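Serpin-12 (Manduca sexta, PDB 6CJ7) controls the prophenoloxidase activation system in larval hemolymph, probably by trapping target serine proteases as other inhibitory serpins do. Local coordinates at residues Ala185-Phe191 with Val200-Gln205; Asn190-Asn194 with Ile377-Thr381; Val236-Lys241 with Phe353-Phe359; Pro273-Ala279 with Pro380-Ala385. All coordinates share one frame; numbering follows the deposited sequence.

Contact 1 of 4, residues Ala185-Phe191 with Val200-Gln205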
loop_
_atom_site.group_PDB
_atom_site.type_symbol
_atom_site.label_atom_id
_atom_site.label_comp_id
_atom_site.label_asym_id
_atom_site.label_seq_id
_atom_site.Cartn_x
_atom_site.Cartn_y
_atom_site.Cartn_z
ATOM N N ALA A 185 29.834 -3.965 -2.600
ATOM C CA ALA A 185 29.613 -3.051 -3.711
ATOM C C ALA A 185 28.734 -1.862 -3.345
ATOM O O ALA A 185 28.636 -0.922 -4.143
ATOM C CB ALA A 185 28.990 -3.787 -4.898
ATOM N N THR A 186 28.085 -1.877 -2.179
ATOM C CA THR A 186 27.263 -0.742 -1.772
ATOM C C THR A 186 28.165 0.426 -1.424
ATOM O O THR A 186 29.134 0.264 -0.681
ATOM C CB THR A 186 26.399 -1.111 -0.574
ATOM O OG1 THR A 186 25.513 -2.173 -0.959
ATOM C CG2 THR A 186 25.553 0.079 -0.112
ATOM N N GLN A 187 27.846 1.601 -1.953
ATOM C CA GLN A 187 28.743 2.746 -1.845
ATOM C C GLN A 187 27.977 3.994 -1.433
ATOM O O GLN A 187 26.823 4.193 -1.813
ATOM C CB GLN A 187 29.463 3.031 -3.176
ATOM C CG GLN A 187 30.442 1.956 -3.678
ATOM C CD GLN A 187 31.524 1.561 -2.687
ATOM O OE1 GLN A 187 31.905 2.321 -1.790
ATOM N NE2 GLN A 187 32.026 0.338 -2.846
ATOM N N LYS A 188 28.654 4.864 -0.692
ATOM C CA LYS A 188 28.088 6.155 -0.320
ATOM C C LYS A 188 28.344 7.154 -1.440
ATOM O O LYS A 188 29.500 7.424 -1.790
ATOM C CB LYS A 188 28.678 6.645 0.999
ATOM C CG LYS A 188 27.996 5.994 2.198
ATOM C CD LYS A 188 28.657 6.362 3.509
ATOM C CE LYS A 188 27.635 6.394 4.637
ATOM N NZ LYS A 188 26.936 5.100 4.826
ATOM N N ARG A 189 27.262 7.678 -2.012
ATOM C CA ARG A 189 27.299 8.646 -3.099
ATOM C C ARG A 189 26.256 9.710 -2.798
ATOM O O ARG A 189 25.375 9.504 -1.967
ATOM C CB ARG A 189 27.004 7.984 -4.459
ATOM C CG ARG A 189 27.777 6.710 -4.729
ATOM C CD ARG A 189 27.427 6.142 -6.097
ATOM N NE ARG A 189 28.103 4.876 -6.364
ATOM C CZ ARG A 189 29.245 4.779 -7.038
ATOM N NH1 ARG A 189 29.827 5.877 -7.508
ATOM N NH2 ARG A 189 29.803 3.588 -7.237
ATOM N N ASN A 190 26.336 10.844 -3.485
ATOM C CA ASN A 190 25.346 11.882 -3.244
ATOM C C ASN A 190 24.028 11.591 -3.955
ATOM O O ASN A 190 23.995 11.140 -5.103
ATOM C CB ASN A 190 25.874 13.246 -3.661
ATOM C CG ASN A 190 26.589 13.949 -2.522
ATOM O OD1 ASN A 190 26.232 13.787 -1.353
ATOM N ND2 ASN A 190 27.612 14.708 -2.851
ATOM N N PHE A 191 22.941 11.829 -3.234
ATOM C CA PHE A 191 21.590 11.845 -3.767
ATOM C C PHE A 191 21.156 13.307 -3.801
ATOM O O PHE A 191 21.362 14.030 -2.821
ATOM C CB PHE A 191 20.672 11.017 -2.869
ATOM C CG PHE A 191 19.253 10.918 -3.349
ATOM C CD1 PHE A 191 18.351 11.944 -3.130
ATOM C CD2 PHE A 191 18.814 9.773 -3.993
ATOM C CE1 PHE A 191 17.029 11.830 -3.562
ATOM C CE2 PHE A 191 17.513 9.658 -4.433
ATOM C CZ PHE A 191 16.608 10.685 -4.213
ATOM N N VAL A 200 24.183 12.365 1.400
ATOM C CA VAL A 200 24.824 11.060 1.248
ATOM C C VAL A 200 23.799 9.954 1.435
ATOM O O VAL A 200 23.010 9.982 2.389
ATOM C CB VAL A 200 25.967 10.924 2.261
ATOM C CG1 VAL A 200 26.406 9.471 2.394
ATOM C CG2 VAL A 200 27.116 11.804 1.842
ATOM N N ALA A 201 23.807 8.977 0.526
ATOM C CA ALA A 201 22.970 7.792 0.644
ATOM C C ALA A 201 23.787 6.559 0.269
ATOM O O ALA A 201 24.846 6.650 -0.369
ATOM C CB ALA A 201 21.710 7.882 -0.240
ATOM N N SER A 202 23.290 5.399 0.692
ATOM C CA SER A 202 23.935 4.113 0.425
ATOM C C SER A 202 23.343 3.494 -0.836
ATOM O O SER A 202 22.212 2.998 -0.827
ATOM C CB SER A 202 23.766 3.174 1.616
ATOM O OG SER A 202 24.507 3.640 2.728
ATOM N N PHE A 203 24.113 3.492 -1.913
ATOM C CA PHE A 203 23.660 2.968 -3.192
ATOM C C PHE A 203 24.132 1.529 -3.355
ATOM O O PHE A 203 25.339 1.260 -3.414
ATOM C CB PHE A 203 24.163 3.837 -4.340
ATOM C CG PHE A 203 23.491 5.175 -4.415
ATOM C CD1 PHE A 203 23.976 6.257 -3.693
ATOM C CD2 PHE A 203 22.371 5.352 -5.205
ATOM C CE1 PHE A 203 23.366 7.494 -3.766
ATOM C CE2 PHE A 203 21.760 6.578 -5.287
ATOM C CZ PHE A 203 22.260 7.659 -4.562
ATOM N N MET A 204 23.179 0.611 -3.418
ATOM C CA MET A 204 23.467 -0.751 -3.834
ATOM C C MET A 204 23.762 -0.760 -5.327
ATOM O O MET A 204 23.181 0.008 -6.094
ATOM C CB MET A 204 22.261 -1.634 -3.531
ATOM C CG MET A 204 21.815 -1.486 -2.114
ATOM S SD MET A 204 20.491 -2.659 -1.730
ATOM C CE MET A 204 19.184 -1.983 -2.784
ATOM N N GLN A 205 24.676 -1.634 -5.749
ATOM C CA GLN A 205 25.117 -1.617 -7.136
ATOM C C GLN A 205 25.215 -3.034 -7.680
ATOM O O GLN A 205 25.674 -3.944 -6.985
ATOM C CB GLN A 205 26.482 -0.931 -7.291
ATOM C CG GLN A 205 26.532 0.496 -6.817
ATOM C CD GLN A 205 27.934 1.049 -6.890
ATOM O OE1 GLN A 205 28.216 2.136 -6.387
ATOM N NE2 GLN A 205 28.826 0.296 -7.516
HETATM O O HOH W 1 25.510 -3.391 -3.540
#

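Contact 2 of 4, residues Asn190-Asn194 with Ile377-Thr381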
loop_
_atom_site.group_PDB
_atom_site.type_symbol
_atom_site.label_atom_id
_atom_site.label_comp_id
_atom_site.label_asym_id
_atom_site.label_seq_id
_atom_site.Cartn_x
_atom_site.Cartn_y
_atom_site.Cartn_z
ATOM N N ASN A 190 26.336 10.844 -3.485
ATOM C CA ASN A 190 25.346 11.882 -3.244
ATOM C C ASN A 190 24.028 11.591 -3.955
ATOM O O ASN A 190 23.995 11.140 -5.103
ATOM C CB ASN A 190 25.874 13.246 -3.661
ATOM C CG ASN A 190 26.589 13.949 -2.522
ATOM O OD1 ASN A 190 26.232 13.787 -1.353
ATOM N ND2 ASN A 190 27.612 14.708 -2.851
ATOM N N PHE A 191 22.941 11.829 -3.234
ATOM C CA PHE A 191 21.590 11.845 -3.767
ATOM C C PHE A 191 21.156 13.307 -3.801
ATOM O O PHE A 191 21.362 14.030 -2.821
ATOM C CB PHE A 191 20.672 11.017 -2.869
ATOM C CG PHE A 191 19.253 10.918 -3.349
ATOM C CD1 PHE A 191 18.351 11.944 -3.130
ATOM C CD2 PHE A 191 18.814 9.773 -3.993
ATOM C CE1 PHE A 191 17.029 11.830 -3.562
ATOM C CE2 PHE A 191 17.513 9.658 -4.433
ATOM C CZ PHE A 191 16.608 10.685 -4.213
ATOM N N THR A 192 20.593 13.754 -4.924
ATOM C CA THR A 192 20.196 15.151 -5.080
ATOM C C THR A 192 18.689 15.248 -4.909
ATOM O O THR A 192 17.932 14.682 -5.706
ATOM C CB THR A 192 20.603 15.722 -6.439
ATOM O OG1 THR A 192 22.019 15.585 -6.614
ATOM C CG2 THR A 192 20.229 17.212 -6.521
ATOM N N LEU A 193 18.262 15.961 -3.877
ATOM C CA LEU A 193 16.843 16.147 -3.638
ATOM C C LEU A 193 16.275 17.162 -4.622
ATOM O O LEU A 193 17.001 17.957 -5.223
ATOM C CB LEU A 193 16.596 16.615 -2.204
ATOM C CG LEU A 193 16.745 15.627 -1.042
ATOM C CD1 LEU A 193 18.199 15.328 -0.742
ATOM C CD2 LEU A 193 16.056 16.198 0.191
ATOM N N ASN A 194 14.956 17.113 -4.794
ATOM C CA ASN A 194 14.271 18.173 -5.513
ATOM C C ASN A 194 14.612 19.510 -4.872
ATOM O O ASN A 194 14.546 19.663 -3.650
ATOM C CB ASN A 194 12.760 17.929 -5.488
ATOM C CG ASN A 194 12.004 18.831 -6.439
ATOM O OD1 ASN A 194 12.563 19.334 -7.411
ATOM N ND2 ASN A 194 10.719 19.026 -6.171
ATOM N N ILE A 377 9.819 8.322 -3.626
ATOM C CA ILE A 377 11.029 8.445 -2.823
ATOM C C ILE A 377 11.667 9.783 -3.171
ATOM O O ILE A 377 12.346 9.917 -4.197
ATOM C CB ILE A 377 11.993 7.277 -3.057
ATOM C CG1 ILE A 377 11.244 5.949 -2.892
ATOM C CG2 ILE A 377 13.193 7.397 -2.136
ATOM C CD1 ILE A 377 10.985 5.561 -1.474
ATOM N N MET A 378 11.432 10.786 -2.315
ATOM C CA MET A 378 12.085 12.087 -2.404
ATOM C C MET A 378 13.419 12.132 -1.681
ATOM O O MET A 378 14.259 12.975 -2.014
ATOM C CB MET A 378 11.207 13.203 -1.820
ATOM C CG MET A 378 9.833 13.343 -2.436
ATOM S SD MET A 378 9.786 13.413 -4.260
ATOM C CE MET A 378 10.280 15.148 -4.659
ATOM N N ASP A 379 13.602 11.299 -0.669
ATOM C CA ASP A 379 14.789 11.362 0.181
ATOM C C ASP A 379 14.970 9.993 0.821
ATOM O O ASP A 379 14.311 9.686 1.819
ATOM C CB ASP A 379 14.632 12.448 1.257
ATOM C CG ASP A 379 15.886 12.640 2.101
ATOM O OD1 ASP A 379 16.798 11.788 2.033
ATOM O OD2 ASP A 379 15.955 13.649 2.847
ATOM N N PRO A 380 15.847 9.144 0.280
ATOM C CA PRO A 380 15.985 7.787 0.821
ATOM C C PRO A 380 16.649 7.723 2.190
ATOM O O PRO A 380 16.711 6.628 2.761
ATOM C CB PRO A 380 16.843 7.080 -0.240
ATOM C CG PRO A 380 17.685 8.190 -0.807
ATOM C CD PRO A 380 16.757 9.389 -0.853
ATOM N N THR A 381 17.158 8.840 2.722
ATOM C CA THR A 381 17.805 8.835 4.029
ATOM C C THR A 381 16.812 8.968 5.172
ATOM O O THR A 381 17.208 8.837 6.335
ATOM C CB THR A 381 18.838 9.964 4.131
ATOM O OG1 THR A 381 18.179 11.243 4.182
ATOM C CG2 THR A 381 19.780 9.934 2.940
HETATM O O HOH W 2 13.448 15.543 -3.067
#

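Contact 3 of 4, residues Val236-Lys241 with Phe353-Phe359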
loop_
_atom_site.group_PDB
_atom_site.type_symbol
_atom_site.label_atom_id
_atom_site.label_comp_id
_atom_site.label_asym_id
_atom_site.label_seq_id
_atom_site.Cartn_x
_atom_site.Cartn_y
_atom_site.Cartn_z
ATOM N N VAL A 236 10.925 0.132 -10.586
ATOM C CA VAL A 236 11.507 1.429 -10.258
ATOM C C VAL A 236 11.454 2.293 -11.504
ATOM O O VAL A 236 11.879 1.868 -12.587
ATOM C CB VAL A 236 12.946 1.287 -9.736
ATOM C CG1 VAL A 236 13.502 2.655 -9.338
ATOM C CG2 VAL A 236 12.989 0.310 -8.571
ATOM N N VAL A 237 10.914 3.502 -11.356
ATOM C CA VAL A 237 10.647 4.376 -12.486
ATOM C C VAL A 237 11.318 5.706 -12.191
ATOM O O VAL A 237 11.045 6.330 -11.156
ATOM C CB VAL A 237 9.136 4.547 -12.723
ATOM C CG1 VAL A 237 8.893 5.216 -14.055
ATOM C CG2 VAL A 237 8.430 3.191 -12.673
ATOM N N LEU A 238 12.202 6.128 -13.089
ATOM C CA LEU A 238 13.094 7.248 -12.848
ATOM C C LEU A 238 12.853 8.316 -13.910
ATOM O O LEU A 238 13.062 8.047 -15.103
ATOM C CB LEU A 238 14.539 6.765 -12.886
ATOM C CG LEU A 238 15.687 7.721 -12.614
ATOM C CD1 LEU A 238 15.647 8.248 -11.203
ATOM C CD2 LEU A 238 17.013 7.005 -12.879
ATOM N N PRO A 239 12.427 9.530 -13.547
ATOM C CA PRO A 239 12.184 10.557 -14.559
ATOM C C PRO A 239 13.470 10.919 -15.272
ATOM O O PRO A 239 14.555 10.928 -14.692
ATOM C CB PRO A 239 11.646 11.743 -13.744
ATOM C CG PRO A 239 11.319 11.217 -12.419
ATOM C CD PRO A 239 12.183 10.010 -12.172
ATOM N N LEU A 240 13.339 11.204 -16.562
ATOM C CA LEU A 240 14.460 11.754 -17.291
ATOM C C LEU A 240 14.682 13.210 -16.883
ATOM O O LEU A 240 13.845 13.836 -16.225
ATOM C CB LEU A 240 14.233 11.643 -18.803
ATOM C CG LEU A 240 13.847 10.240 -19.277
ATOM C CD1 LEU A 240 13.479 10.254 -20.753
ATOM C CD2 LEU A 240 14.966 9.249 -19.001
ATOM N N LYS A 241 15.843 13.750 -17.285
ATOM C CA LYS A 241 16.208 15.119 -16.930
ATOM C C LYS A 241 15.115 16.115 -17.290
ATOM O O LYS A 241 14.910 17.097 -16.570
ATOM C CB LYS A 241 17.514 15.494 -17.630
ATOM C CG LYS A 241 17.575 15.061 -19.100
ATOM C CD LYS A 241 18.659 15.812 -19.869
ATOM C CE LYS A 241 18.915 15.194 -21.239
ATOM N NZ LYS A 241 18.020 15.706 -22.308
ATOM N N PHE A 353 21.088 2.898 -15.028
ATOM C CA PHE A 353 19.949 3.240 -14.182
ATOM C C PHE A 353 20.498 3.666 -12.826
ATOM O O PHE A 353 20.773 2.832 -11.959
ATOM C CB PHE A 353 18.971 2.073 -14.048
ATOM C CG PHE A 353 17.616 2.472 -13.520
ATOM C CD1 PHE A 353 17.432 2.738 -12.170
ATOM C CD2 PHE A 353 16.515 2.553 -14.368
ATOM C CE1 PHE A 353 16.183 3.103 -11.666
ATOM C CE2 PHE A 353 15.254 2.923 -13.866
ATOM C CZ PHE A 353 15.095 3.195 -12.515
ATOM N N ARG A 354 20.651 4.972 -12.640
ATOM C CA ARG A 354 21.220 5.511 -11.418
ATOM C C ARG A 354 20.144 6.351 -10.744
ATOM O O ARG A 354 19.821 7.448 -11.212
ATOM C CB ARG A 354 22.478 6.317 -11.721
ATOM C CG ARG A 354 22.877 7.316 -10.655
ATOM C CD ARG A 354 24.253 7.818 -10.924
ATOM N NE ARG A 354 24.344 8.526 -12.200
ATOM C CZ ARG A 354 25.483 8.834 -12.802
ATOM N NH1 ARG A 354 26.635 8.498 -12.234
ATOM N NH2 ARG A 354 25.476 9.470 -13.971
ATOM N N ALA A 355 19.593 5.826 -9.658
ATOM C CA ALA A 355 18.486 6.479 -8.960
ATOM C C ALA A 355 19.012 7.394 -7.854
ATOM O O ALA A 355 18.782 7.170 -6.665
ATOM C CB ALA A 355 17.528 5.429 -8.407
ATOM N N ASN A 356 19.742 8.430 -8.276
ATOM C CA ASN A 356 20.363 9.403 -7.381
ATOM C C ASN A 356 19.586 10.715 -7.344
ATOM O O ASN A 356 20.156 11.779 -7.066
ATOM C CB ASN A 356 21.821 9.641 -7.774
ATOM C CG ASN A 356 21.972 10.246 -9.163
ATOM O OD1 ASN A 356 20.997 10.453 -9.883
ATOM N ND2 ASN A 356 23.210 10.535 -9.540
ATOM N N LYS A 357 18.303 10.631 -7.657
ATOM C CA LYS A 357 17.369 11.744 -7.654
ATOM C C LYS A 357 16.001 11.133 -7.412
ATOM O O LYS A 357 15.851 9.905 -7.465
ATOM C CB LYS A 357 17.415 12.515 -8.978
ATOM C CG LYS A 357 17.008 11.709 -10.188
ATOM C CD LYS A 357 17.121 12.553 -11.448
ATOM C CE LYS A 357 16.807 11.738 -12.687
ATOM N NZ LYS A 357 16.583 12.611 -13.875
ATOM N N PRO A 358 14.988 11.949 -7.110
ATOM C CA PRO A 358 13.678 11.380 -6.759
ATOM C C PRO A 358 13.116 10.422 -7.812
ATOM O O PRO A 358 13.238 10.642 -9.022
ATOM C CB PRO A 358 12.795 12.628 -6.604
ATOM C CG PRO A 358 13.715 13.626 -6.096
ATOM C CD PRO A 358 15.040 13.396 -6.824
ATOM N N PHE A 359 12.479 9.358 -7.330
ATOM C CA PHE A 359 12.016 8.278 -8.191
ATOM C C PHE A 359 10.788 7.630 -7.577
ATOM O O PHE A 359 10.443 7.881 -6.420
ATOM C CB PHE A 359 13.119 7.228 -8.434
ATOM C CG PHE A 359 13.579 6.522 -7.180
ATOM C CD1 PHE A 359 14.630 7.039 -6.432
ATOM C CD2 PHE A 359 13.009 5.326 -6.789
ATOM C CE1 PHE A 359 15.075 6.389 -5.289
ATOM C CE2 PHE A 359 13.436 4.671 -5.645
ATOM C CZ PHE A 359 14.473 5.199 -4.895
#

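Contact 4 of 4, residues Pro273-Ala279 with Pro380-Ala385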
loop_
_atom_site.group_PDB
_atom_site.type_symbol
_atom_site.label_atom_id
_atom_site.label_comp_id
_atom_site.label_asym_id
_atom_site.label_seq_id
_atom_site.Cartn_x
_atom_site.Cartn_y
_atom_site.Cartn_z
ATOM N N PRO A 273 19.485 3.336 -4.261
ATOM C CA PRO A 273 19.640 3.603 -2.828
ATOM C C PRO A 273 18.854 2.605 -1.992
ATOM O O PRO A 273 17.699 2.279 -2.283
ATOM C CB PRO A 273 19.085 5.025 -2.673
ATOM C CG PRO A 273 18.716 5.506 -3.999
ATOM C CD PRO A 273 18.710 4.385 -4.974
ATOM N N LYS A 274 19.508 2.115 -0.938
ATOM C CA LYS A 274 18.794 1.437 0.134
ATOM C C LYS A 274 17.819 2.397 0.786
ATOM O O LYS A 274 18.150 3.566 1.019
ATOM C CB LYS A 274 19.764 0.943 1.225
ATOM C CG LYS A 274 20.628 -0.216 0.863
ATOM C CD LYS A 274 20.822 -1.122 2.070
ATOM C CE LYS A 274 21.965 -0.674 2.952
ATOM N NZ LYS A 274 22.255 -1.701 3.993
ATOM N N PHE A 275 16.625 1.904 1.121
ATOM C CA PHE A 275 15.699 2.733 1.880
ATOM C C PHE A 275 14.764 1.857 2.698
ATOM O O PHE A 275 14.566 0.674 2.411
ATOM C CB PHE A 275 14.904 3.682 0.968
ATOM C CG PHE A 275 13.992 2.995 -0.002
ATOM C CD1 PHE A 275 12.707 2.604 0.367
ATOM C CD2 PHE A 275 14.402 2.765 -1.304
ATOM C CE1 PHE A 275 11.866 1.970 -0.540
ATOM C CE2 PHE A 275 13.569 2.151 -2.214
ATOM C CZ PHE A 275 12.299 1.740 -1.841
ATOM N N SER A 276 14.207 2.462 3.735
ATOM C CA SER A 276 13.093 1.883 4.475
ATOM C C SER A 276 12.114 3.013 4.742
ATOM O O SER A 276 12.492 4.017 5.355
ATOM C CB SER A 276 13.577 1.245 5.784
ATOM O OG SER A 276 12.504 0.633 6.479
ATOM N N ILE A 277 10.879 2.882 4.265
ATOM C CA ILE A 277 9.902 3.963 4.358
ATOM C C ILE A 277 8.680 3.457 5.116
ATOM O O ILE A 277 8.153 2.383 4.815
ATOM C CB ILE A 277 9.538 4.512 2.961
ATOM C CG1 ILE A 277 8.576 5.694 3.091
ATOM C CG2 ILE A 277 8.983 3.437 2.032
ATOM C CD1 ILE A 277 8.369 6.433 1.795
ATOM N N LYS A 278 8.260 4.218 6.125
ATOM C CA LYS A 278 7.079 3.894 6.917
ATOM C C LYS A 278 6.119 5.064 6.849
ATOM O O LYS A 278 6.529 6.216 7.036
ATOM C CB LYS A 278 7.445 3.618 8.378
ATOM C CG LYS A 278 6.238 3.399 9.279
ATOM C CD LYS A 278 6.582 3.593 10.745
ATOM C CE LYS A 278 5.759 2.658 11.614
ATOM N NZ LYS A 278 4.371 2.532 11.094
ATOM N N ALA A 279 4.847 4.774 6.607
ATOM C CA ALA A 279 3.827 5.809 6.595
ATOM C C ALA A 279 2.650 5.347 7.432
ATOM O O ALA A 279 2.186 4.217 7.276
ATOM C CB ALA A 279 3.370 6.128 5.171
ATOM N N PRO A 380 15.847 9.144 0.280
ATOM C CA PRO A 380 15.985 7.787 0.821
ATOM C C PRO A 380 16.649 7.723 2.190
ATOM O O PRO A 380 16.711 6.628 2.761
ATOM C CB PRO A 380 16.843 7.080 -0.240
ATOM C CG PRO A 380 17.685 8.190 -0.807
ATOM C CD PRO A 380 16.757 9.389 -0.853
ATOM N N THR A 381 17.158 8.840 2.722
ATOM C CA THR A 381 17.805 8.835 4.029
ATOM C C THR A 381 16.812 8.968 5.172
ATOM O O THR A 381 17.208 8.837 6.335
ATOM C CB THR A 381 18.838 9.964 4.131
ATOM O OG1 THR A 381 18.179 11.243 4.182
ATOM C CG2 THR A 381 19.780 9.934 2.940
ATOM N N LEU A 382 15.545 9.232 4.872
ATOM C CA LEU A 382 14.520 9.440 5.880
ATOM C C LEU A 382 13.567 8.261 5.877
ATOM O O LEU A 382 13.135 7.802 4.813
ATOM C CB LEU A 382 13.751 10.740 5.620
ATOM C CG LEU A 382 14.621 11.995 5.716
ATOM C CD1 LEU A 382 13.843 13.242 5.339
ATOM C CD2 LEU A 382 15.209 12.129 7.106
ATOM N N GLU A 383 13.241 7.775 7.069
ATOM C CA GLU A 383 12.404 6.592 7.198
ATOM C C GLU A 383 10.912 6.894 7.241
ATOM O O GLU A 383 10.114 5.956 7.168
ATOM C CB GLU A 383 12.795 5.813 8.459
ATOM C CG GLU A 383 14.270 5.462 8.512
ATOM C CD GLU A 383 14.548 4.232 9.347
ATOM O OE1 GLU A 383 13.815 4.001 10.334
ATOM O OE2 GLU A 383 15.497 3.492 9.009
ATOM N N HIS A 384 10.505 8.158 7.338
ATOM C CA HIS A 384 9.098 8.495 7.514
ATOM C C HIS A 384 8.540 9.231 6.299
ATOM O O HIS A 384 9.278 9.883 5.551
ATOM C CB HIS A 384 8.893 9.345 8.768
ATOM C CG HIS A 384 9.684 10.617 8.772
ATOM N ND1 HIS A 384 9.546 11.586 7.799
ATOM C CD2 HIS A 384 10.629 11.075 9.629
ATOM C CE1 HIS A 384 10.368 12.586 8.060
ATOM N NE2 HIS A 384 11.037 12.302 9.164
ATOM N N ALA A 385 7.222 9.125 6.124
ATOM C CA ALA A 385 6.501 9.859 5.087
ATOM C C ALA A 385 5.749 11.050 5.680
ATOM O O ALA A 385 5.918 11.387 6.851
ATOM C CB ALA A 385 5.537 8.942 4.355
HETATM O O HOH W 3 15.044 5.226 4.265
#

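Contact 1 of 4, residues Ala185-Phe191 with Val200-Gln205
F203 and R189 meet where the aliphatic base of the arginine rests on one corner of the phenyl ring, R189 CB lying 3.6 Å from F203 CD1. The guanidinium is turned 71° from the ring plane. Two backbone oxygens, Q187 O and R189 O, sit in the plane of the F203 ring at its edge, and the side chain of F191 crosses it at about a right angle, its CB 4.1 Å from F203 CZ. Extended from CG to NE, the arginine reaches Q205, which comes from the opposite direction and sets OE1 at the guanidinium edge. R189 NE to Q205 OE1, 2.7 Å, is a weak bond; the still shorter approach of NH2 is doubtful. Strand 187-192 and the first part of strand 198-215 form this antiparallel hairpin in serpin sheet C. An alanine in place of F203 would probably leave the base of R189 and CB of F191 without the ring that they share. On the opposite face, with K188, S202 and V200, K188 CG lies 3.8 Å from V200 CG1. Where the hairpin opens toward A185, a water accepts from Q205 N and donates to T186 OG1, a hydroxyl also bonded to E328.

Contact 2 of 4, residues Asn190-Asn194 with Ile377-Thr381
The phenyl ring of F191 carries the pyrrolidine ring of P380 on one face: P380 CD stands 3.5 Å from the ring centroid and only 5° off the normal, a well-centred CH-pi contact. M378 O approaches the same ring obliquely, 3.4 Å from F191 CE1, and P358 also touches it. With F191 CG anti to the backbone N (chi1 -178°), the ring links the end of the sheet C hairpin to the loop leaving 370-377, the last strand of sheet B. In the second flat group, the carboxylate of D379, OD1 accepts from T381 OG1 (2.6 Å, on the syn side) and from T381 N, both from the same face of the plane; the bond to the backbone N closes an Asx turn. D379 OD2 forms a salt bridge with K199, while L193 CD2 packs 3.7 Å from that oxygen. Farther along, M378 CE lies alongside N194 CB at 3.8 Å, the two side chains pointing the same way, and a water bridges N194 N (2.8 Å) to M378 O. No direct hydrogen bond joins the segments. Adhesion is therefore apolar and water-mediated, while the buried carboxylate has partners on both oxygens, with K199 likely to keep it ionised.

Contact 3 of 4, residues Val236-Lys241 with Phe353-Phe359
L238 lays its CD2 methyl over the centre of the F353 ring, 4.2 Å from the centroid and 12° off the normal, a CH-pi contact from one face. The same methyl lies 3.3 Å from R354 O. The other branch, CD1, turns to a different set of neighbours and packs 3.9 Å from F359 CB, with K357 CG beside it. Two residues back along the strand, V236 CG1 fits between two phenylalanines, 3.6 Å from F353 CE1 and 3.7 Å from F359 CD2. K357 crosses L238 at about a right angle. Its CG lies between the backbone N and the carbonyl carbon (chi1 63°), and from there the extended chain runs out to place NZ 2.8 Å from P239 O, a hydrogen bond whose donor stands 34° out of the carbonyl plane. A serine in place of K357 would probably leave P239 O without this donor and L238 CD1 without the lysine methylenes beside it. The ring of P239 packs its CD 3.4 Å from P358 O, and V245 and L248 of helix 245-251 press on it. A355, whose CA also touches L238, is the centre of an inverse gamma turn that bends the chain out of strand 351-354. The run from F353 to F359, with its Asn-Lys-Pro-Phe sequence, begins the C-terminal serpin signature, which here leads from sheet C into sheet B against the end of strand 232-239.

Contact 4 of 4, residues Pro273-Ala279 with Pro380-Ala385
P380 and P273 form the tight end of this contact, their rings touching through the CB atoms at 3.9 Å. F275 adds its own CB, 4.1 Å from P380 CB, while its ring leads away to L324 and I326 of strand 317-326; A201 backs P380. These residues are buried. Beside them a water accepts from S276 N and lies 2.6 Å from P380 O, to which it can donate, linking the two backbones. At the other end the exposed residues belong to the tail, E383 to A385, while I277 and A279 of the strand are buried. Here the tail runs beside the later part of strand 265-282, the edge strand of sheet A, and backbone atoms do most of the work. K278 N donates to E383 O at 2.7 Å, nearly along the C=O axis, and A385 N reaches K278 O at 3.1 Å with a more bent N-H angle of 136°. E383 CA also sits 3.2 Å from S276 O in a CA-H...O contact, and the methyls of A279 and A385 meet at 3.6 Å. The polar ends of two strand side chains look elsewhere: S276 OG to T325 and K278 NZ to D280. H384 and A385 are poorly ordered. The proline end is thus held by buried apolar surface and one water, the tail by backbone bonds that depend little on side-chain identity.

In the fold
Contact 2 is central, about 10 Å between centres from contacts 3 and 4 and about 11 Å from contact 1; contacts 3 and 4 are about 16 Å apart. It shares N190 and F191 with contact 1 and P380 and T381 with contact 4. Along the chain, contact 1 closes first; contact 3 is nested inside the loop that contact 2 closes and alternates with contact 4. Strand 265-282 pairs with 198-215 and 351-354 in sheet C and continues into sheet A, while strands 232-239 and 359-365 are in sheet B. Between strands 317-326 and 351-354 lies the reactive-centre loop, probably the protease bait, partly unmodelled (332-346); contacts 2, 3 and 4 tie the segments that follow it to earlier strands.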